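Long-range contacts in muramidase (Trichobolus zukalii, PDB 6ZMV), which probably cleaves the glycan strands of bacterial peptidoglycan, as a fungal lysozyme-type hydrolase of glycoside hydrolase family 25: residues Ile133-Tyr138 against Cys154-Ala159; Lys149-Cys154 against Gly170-Gln175. All coordinates share one frame; numbering follows the deposited sequence.

Contact 1: residues Ile133-Tyr138 against Cys154-Ala159; sequences IYTGYY and CPLVLA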
loop_
_atom_site.group_PDB
_atom_site.type_symbol
_atom_site.label_atom_id
_atom_site.label_comp_id
_atom_site.label_asym_id
_atom_site.label_seq_id
_atom_site.Cartn_x
_atom_site.Cartn_y
_atom_site.Cartn_z
ATOM N N ILE A 133 3.280 3.523 3.008
ATOM C CA ILE A 133 4.474 2.793 2.508
ATOM C C ILE A 133 4.355 1.357 2.955
ATOM O O ILE A 133 4.295 1.122 4.193
ATOM C CB ILE A 133 5.777 3.429 2.951
ATOM C CG1 ILE A 133 5.908 4.823 2.332
ATOM C CG2 ILE A 133 6.942 2.540 2.585
ATOM C CD1 ILE A 133 7.103 5.612 2.899
ATOM N N TYR A 134 4.405 0.423 2.021
ATOM C CA TYR A 134 4.456 -1.020 2.282
ATOM C C TYR A 134 5.881 -1.478 2.195
ATOM O O TYR A 134 6.597 -1.175 1.218
ATOM C CB TYR A 134 3.595 -1.768 1.254
ATOM C CG TYR A 134 3.754 -3.263 1.267
ATOM C CD1 TYR A 134 4.791 -3.871 0.583
ATOM C CD2 TYR A 134 2.838 -4.075 1.898
ATOM C CE1 TYR A 134 4.907 -5.250 0.561
ATOM C CE2 TYR A 134 2.968 -5.451 1.895
ATOM C CZ TYR A 134 4.004 -6.052 1.226
ATOM O OH TYR A 134 4.105 -7.414 1.179
ATOM N N THR A 135 6.290 -2.251 3.176
ATOM C CA THR A 135 7.627 -2.860 3.185
ATOM C C THR A 135 7.635 -4.044 4.118
ATOM O O THR A 135 6.878 -4.094 5.106
ATOM C CB THR A 135 8.707 -1.821 3.604
ATOM O OG1 THR A 135 10.030 -2.341 3.471
ATOM C CG2 THR A 135 8.501 -1.243 4.987
ATOM N N GLY A 136 8.606 -4.923 3.925
ATOM C CA GLY A 136 9.042 -5.841 4.980
ATOM C C GLY A 136 10.141 -5.210 5.801
ATOM O O GLY A 136 10.768 -4.249 5.374
ATOM N N TYR A 137 10.430 -5.787 6.949
ATOM C CA TYR A 137 11.390 -5.220 7.901
ATOM C C TYR A 137 12.799 -5.250 7.280
ATOM O O TYR A 137 13.473 -4.217 7.226
ATOM C CB TYR A 137 11.388 -6.035 9.186
ATOM C CG TYR A 137 12.426 -5.575 10.178
ATOM C CD1 TYR A 137 12.118 -4.528 11.023
ATOM C CD2 TYR A 137 13.663 -6.171 10.289
ATOM C CE1 TYR A 137 13.036 -4.052 11.925
ATOM C CE2 TYR A 137 14.555 -5.725 11.217
ATOM C CZ TYR A 137 14.265 -4.642 12.016
ATOM O OH TYR A 137 15.154 -4.202 12.952
ATOM N N TYR A 138 13.242 -6.407 6.811
ATOM C CA TYR A 138 14.627 -6.495 6.320
ATOM C C TYR A 138 14.812 -5.703 5.024
ATOM O O TYR A 138 15.906 -5.162 4.844
ATOM C CB TYR A 138 15.109 -7.931 6.172
ATOM C CG TYR A 138 15.189 -8.608 7.504
ATOM C CD1 TYR A 138 16.150 -8.211 8.417
ATOM C CD2 TYR A 138 14.297 -9.574 7.885
ATOM C CE1 TYR A 138 16.249 -8.775 9.673
ATOM C CE2 TYR A 138 14.362 -10.127 9.146
ATOM C CZ TYR A 138 15.325 -9.719 10.051
ATOM O OH TYR A 138 15.307 -10.327 11.295
ATOM N N CYS A 154 4.123 9.131 6.630
ATOM C CA CYS A 154 3.537 8.083 5.803
ATOM C C CYS A 154 3.151 6.896 6.624
ATOM O O CYS A 154 4.006 6.289 7.272
ATOM C CB CYS A 154 4.559 7.669 4.766
ATOM S SG CYS A 154 5.076 8.968 3.618
ATOM N N PRO A 155 1.861 6.494 6.656
ATOM C CA PRO A 155 1.492 5.297 7.417
ATOM C C PRO A 155 2.241 4.069 6.914
ATOM O O PRO A 155 2.410 3.903 5.701
ATOM C CB PRO A 155 0.015 5.111 7.131
ATOM C CG PRO A 155 -0.444 6.556 6.886
ATOM C CD PRO A 155 0.689 7.166 6.099
ATOM N N LEU A 156 2.702 3.235 7.841
ATOM C CA LEU A 156 3.451 2.006 7.536
ATOM C C LEU A 156 2.513 0.839 7.353
ATOM O O LEU A 156 1.698 0.534 8.239
ATOM C CB LEU A 156 4.451 1.741 8.653
ATOM C CG LEU A 156 5.186 0.417 8.600
ATOM C CD1 LEU A 156 6.087 0.323 7.370
ATOM C CD2 LEU A 156 5.962 0.177 9.857
ATOM N N VAL A 157 2.661 0.144 6.230
ATOM C CA VAL A 157 2.043 -1.183 5.996
ATOM C C VAL A 157 3.179 -2.191 6.062
ATOM O O VAL A 157 4.071 -2.175 5.206
ATOM C CB VAL A 157 1.263 -1.247 4.695
ATOM C CG1 VAL A 157 0.568 -2.585 4.552
ATOM C CG2 VAL A 157 0.260 -0.080 4.610
ATOM N N LEU A 158 3.242 -2.964 7.125
ATOM C CA LEU A 158 4.365 -3.851 7.412
ATOM C C LEU A 158 3.997 -5.292 7.079
ATOM O O LEU A 158 3.003 -5.818 7.584
ATOM C CB LEU A 158 4.732 -3.744 8.869
ATOM C CG LEU A 158 5.967 -4.494 9.335
ATOM C CD1 LEU A 158 7.214 -4.146 8.549
ATOM C CD2 LEU A 158 6.205 -4.248 10.813
ATOM N N ALA A 159 4.812 -5.918 6.255
ATOM C CA ALA A 159 4.615 -7.335 5.895
ATOM C C ALA A 159 5.457 -8.203 6.796
ATOM O O ALA A 159 6.668 -8.025 6.829
ATOM C CB ALA A 159 4.962 -7.564 4.451
HETATM O O HOH W 1 8.767 -7.497 8.567
HETATM O O HOH W 2 9.190 -8.632 7.482
#

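Contact 2: residues Lys149-Cys154 against Gly170-Gln175; sequences KFATTC and GGWGYQ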
loop_
_atom_site.group_PDB
_atom_site.type_symbol
_atom_site.label_atom_id
_atom_site.label_comp_id
_atom_site.label_asym_id
_atom_site.label_seq_id
_atom_site.Cartn_x
_atom_site.Cartn_y
_atom_site.Cartn_z
ATOM N N LYS A 149 13.045 8.717 7.726
ATOM C CA LYS A 149 12.580 9.948 7.089
ATOM C C LYS A 149 11.051 10.053 6.960
ATOM O O LYS A 149 10.539 11.190 6.874
ATOM C CB LYS A 149 13.208 10.063 5.703
ATOM C CG LYS A 149 12.932 11.372 4.966
ATOM C CD LYS A 149 13.808 11.630 3.761
ATOM C CE LYS A 149 13.516 13.027 3.226
ATOM N NZ LYS A 149 14.229 13.283 1.977
ATOM N N PHE A 150 10.365 8.938 6.868
ATOM C CA PHE A 150 8.908 8.889 6.551
ATOM C C PHE A 150 8.059 8.566 7.772
ATOM O O PHE A 150 6.845 8.476 7.649
ATOM C CB PHE A 150 8.670 7.929 5.389
ATOM C CG PHE A 150 9.601 8.181 4.224
ATOM C CD1 PHE A 150 9.549 9.342 3.481
ATOM C CD2 PHE A 150 10.633 7.311 3.987
ATOM C CE1 PHE A 150 10.474 9.589 2.493
ATOM C CE2 PHE A 150 11.590 7.570 3.004
ATOM C CZ PHE A 150 11.502 8.718 2.264
ATOM N N ALA A 151 8.706 8.351 8.907
ATOM C CA ALA A 151 8.067 7.786 10.118
ATOM C C ALA A 151 7.012 8.718 10.685
ATOM O O ALA A 151 6.135 8.170 11.355
ATOM C CB ALA A 151 9.084 7.438 11.125
ATOM N N THR A 152 7.075 10.019 10.419
ATOM C CA THR A 152 6.097 10.971 10.954
ATOM C C THR A 152 5.036 11.398 9.955
ATOM O O THR A 152 4.136 12.072 10.346
ATOM C CB THR A 152 6.764 12.223 11.547
ATOM O OG1 THR A 152 7.437 12.928 10.507
ATOM C CG2 THR A 152 7.784 11.886 12.614
ATOM N N THR A 153 5.105 10.898 8.725
ATOM C CA THR A 153 4.251 11.366 7.636
ATOM C C THR A 153 3.494 10.264 6.906
ATOM O O THR A 153 2.325 10.472 6.602
ATOM C CB THR A 153 5.072 12.150 6.627
ATOM O OG1 THR A 153 6.213 11.414 6.212
ATOM C CG2 THR A 153 5.487 13.496 7.193
ATOM N N CYS A 154 4.123 9.131 6.630
ATOM C CA CYS A 154 3.537 8.083 5.803
ATOM C C CYS A 154 3.151 6.896 6.624
ATOM O O CYS A 154 4.006 6.289 7.272
ATOM C CB CYS A 154 4.559 7.669 4.766
ATOM S SG CYS A 154 5.076 8.968 3.618
ATOM N N GLY A 170 12.439 1.520 10.749
ATOM C CA GLY A 170 12.418 2.902 10.277
ATOM C C GLY A 170 11.987 3.900 11.321
ATOM O O GLY A 170 11.601 4.991 10.930
ATOM N N GLY A 171 12.039 3.591 12.596
ATOM C CA GLY A 171 11.590 4.575 13.574
ATOM C C GLY A 171 10.103 4.847 13.531
ATOM O O GLY A 171 9.640 5.760 14.238
ATOM N N TRP A 172 9.339 4.063 12.790
ATOM C CA TRP A 172 7.846 4.160 12.912
ATOM C C TRP A 172 7.441 3.756 14.306
ATOM O O TRP A 172 8.062 2.874 14.912
ATOM C CB TRP A 172 7.210 3.280 11.854
ATOM C CG TRP A 172 6.918 3.916 10.522
ATOM C CD1 TRP A 172 5.875 4.764 10.255
ATOM C CD2 TRP A 172 7.603 3.771 9.279
ATOM N NE1 TRP A 172 5.875 5.139 8.949
ATOM C CE2 TRP A 172 6.907 4.519 8.310
ATOM C CE3 TRP A 172 8.713 3.020 8.897
ATOM C CZ2 TRP A 172 7.332 4.542 6.963
ATOM C CZ3 TRP A 172 9.146 3.082 7.584
ATOM C CH2 TRP A 172 8.430 3.800 6.623
ATOM N N GLY A 173 6.390 4.330 14.777
ATOM C CA GLY A 173 6.058 3.849 16.165
ATOM C C GLY A 173 5.459 2.416 16.157
ATOM O O GLY A 173 5.473 1.656 17.122
ATOM N N TYR A 174 4.769 2.164 15.103
ATOM C CA TYR A 174 3.820 1.065 14.936
ATOM C C TYR A 174 3.490 1.014 13.465
ATOM O O TYR A 174 3.625 2.001 12.735
ATOM C CB TYR A 174 2.526 1.271 15.743
ATOM C CG TYR A 174 1.926 2.636 15.510
ATOM C CD1 TYR A 174 2.325 3.752 16.223
ATOM C CD2 TYR A 174 0.979 2.803 14.522
ATOM C CE1 TYR A 174 1.818 4.993 15.924
ATOM C CE2 TYR A 174 0.495 4.053 14.188
ATOM C CZ TYR A 174 0.907 5.151 14.897
ATOM O OH TYR A 174 0.395 6.370 14.598
ATOM N N GLN A 175 3.045 -0.160 13.032
ATOM C CA GLN A 175 2.448 -0.315 11.690
ATOM C C GLN A 175 0.986 0.131 11.762
ATOM O O GLN A 175 0.279 -0.163 12.716
ATOM C CB GLN A 175 2.563 -1.770 11.237
ATOM C CG GLN A 175 1.466 -2.736 11.687
ATOM C CD GLN A 175 1.354 -3.080 13.148
ATOM O OE1 GLN A 175 0.358 -3.754 13.570
ATOM N NE2 GLN A 175 2.343 -2.740 13.900
HETATM O O HOH W 3 5.031 6.549 13.409
#

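Contact 1: residues Ile133-Tyr138 against Cys154-Ala159
Ile133 and Thr135 join the strand Leu156-Ala159 through a parallel ladder. Ile133 N donates to Pro155 O at 2.9 Å, and Val157 N returns a bond to Ile133 O at 2.8 Å. The pattern then repeats: Thr135 N donates to Val157 O, and Ala159 N to Thr135 O.

On one face of the sheet, Tyr134 crosses Val157 at about a right angle. Val157 CG1 meets the ring edge at Tyr134 CD2, 3.8 Å away. Tyr134 CG is anti to the backbone N (chi1 170°), which carries the ring forward until Tyr134 OH lies 3.4 Å from Ala159 CB. On the other face, Thr135 CG2 touches Leu156 CD1 at 3.7 Å, and Ile133 CD1 rests on Cys154 CB at 3.8 Å.

Further out, Ile116 and Val120 of helix 109-127 pack on Ile133. Tyr134 OH is hydrogen-bonded to Gln179 OE1 and to a glycerol, probably from the crystallisation liquor. Asp95 and Glu97 touch the Tyr134 side chain.

The segments belong to a beta-alpha-beta unit of the family's TIM-barrel-like fold. The chemistry divides by face. The Ile133 side is mostly apolar and packed against helices 109-127 and 137-144, with the Thr135 hydroxyl there bonded to Gly136 O. The Tyr134 side presents a hydroxyl bonded to Gln179; the glycerol is consistent with a polar pocket at this end of the barrel, where family 25 enzymes have their active site.

Contact 2: residues Lys149-Cys154 against Gly170-Gln175
Trp172 lays one face of its indole against the backbone of Ala151. Ala151 CA stands 3.7 Å from the centroid of the five-membered ring of Trp172 and 13° off the ring normal, a CH-pi contact. At the ring edge, Trp172 NE1 donates to Cys154 O at 2.8 Å. That bond has an N-H...O angle of 155°, and the acceptor sits close to the indole plane. Phe150 CB adds an apolar touch at Trp172 CZ2, 4.0 Å away. Phe150 CG lies anti to the carbonyl carbon (chi1 -49°), which turns the phenyl ring away and leaves CB to meet the indole. Ala151 CB meets the backbone of 170-175, 3.5 Å from Gly170 O.

Water 3 bridges the loops beside the ring. It donates to Ala151 O and accepts from Gly173 N at 2.9 Å. Within 149-154, Phe150 O accepts from both Thr153 N and Cys154 N. This turn brings Ala151 and the Cys154 carbonyl to the same indole.

Gly170 has a positive phi, and a side chain on it would run into Trp172 CZ3. Trp140 meets Trp172 edge-to-face, and Phe150 packs on Ile116 of helix 109-127. With an alanine at Trp172, Cys154 O is likely to lose its indole donor, and a gap would probably open over Ala151 and beside Trp140.

Both segments are loops flanking strand 156-159. The indole thus pairs an apolar face with a single N-H, joining these loops by packing while satisfying a carbonyl of a buried residue.

How the contacts relate
The two contacts have centres about 9 Å apart and share Cys154. Their segments alternate along the chain: 133-138, 149-154, 154-159, then 170-175. Contact 1 pairs neighbouring parallel strands of the barrel-like sheet. Contact 2 joins the loop leading into strand 156-159 to the loop that leaves it for strand 177-181. They touch directly. Trp172 NE1 lies 3.7 Å from Leu156 CB, and Phe150 CB is 3.7 Å from Ile133 CD1. Gln175 CB also packs on Leu158 CB. Helix 109-127 contributes to both, through Ile116 and Val120. Strand 156-159 lies between strands 132-136 and 177-181, and the joined loops pack on Ile133, Leu156 and Leu158, on one face of the sheet.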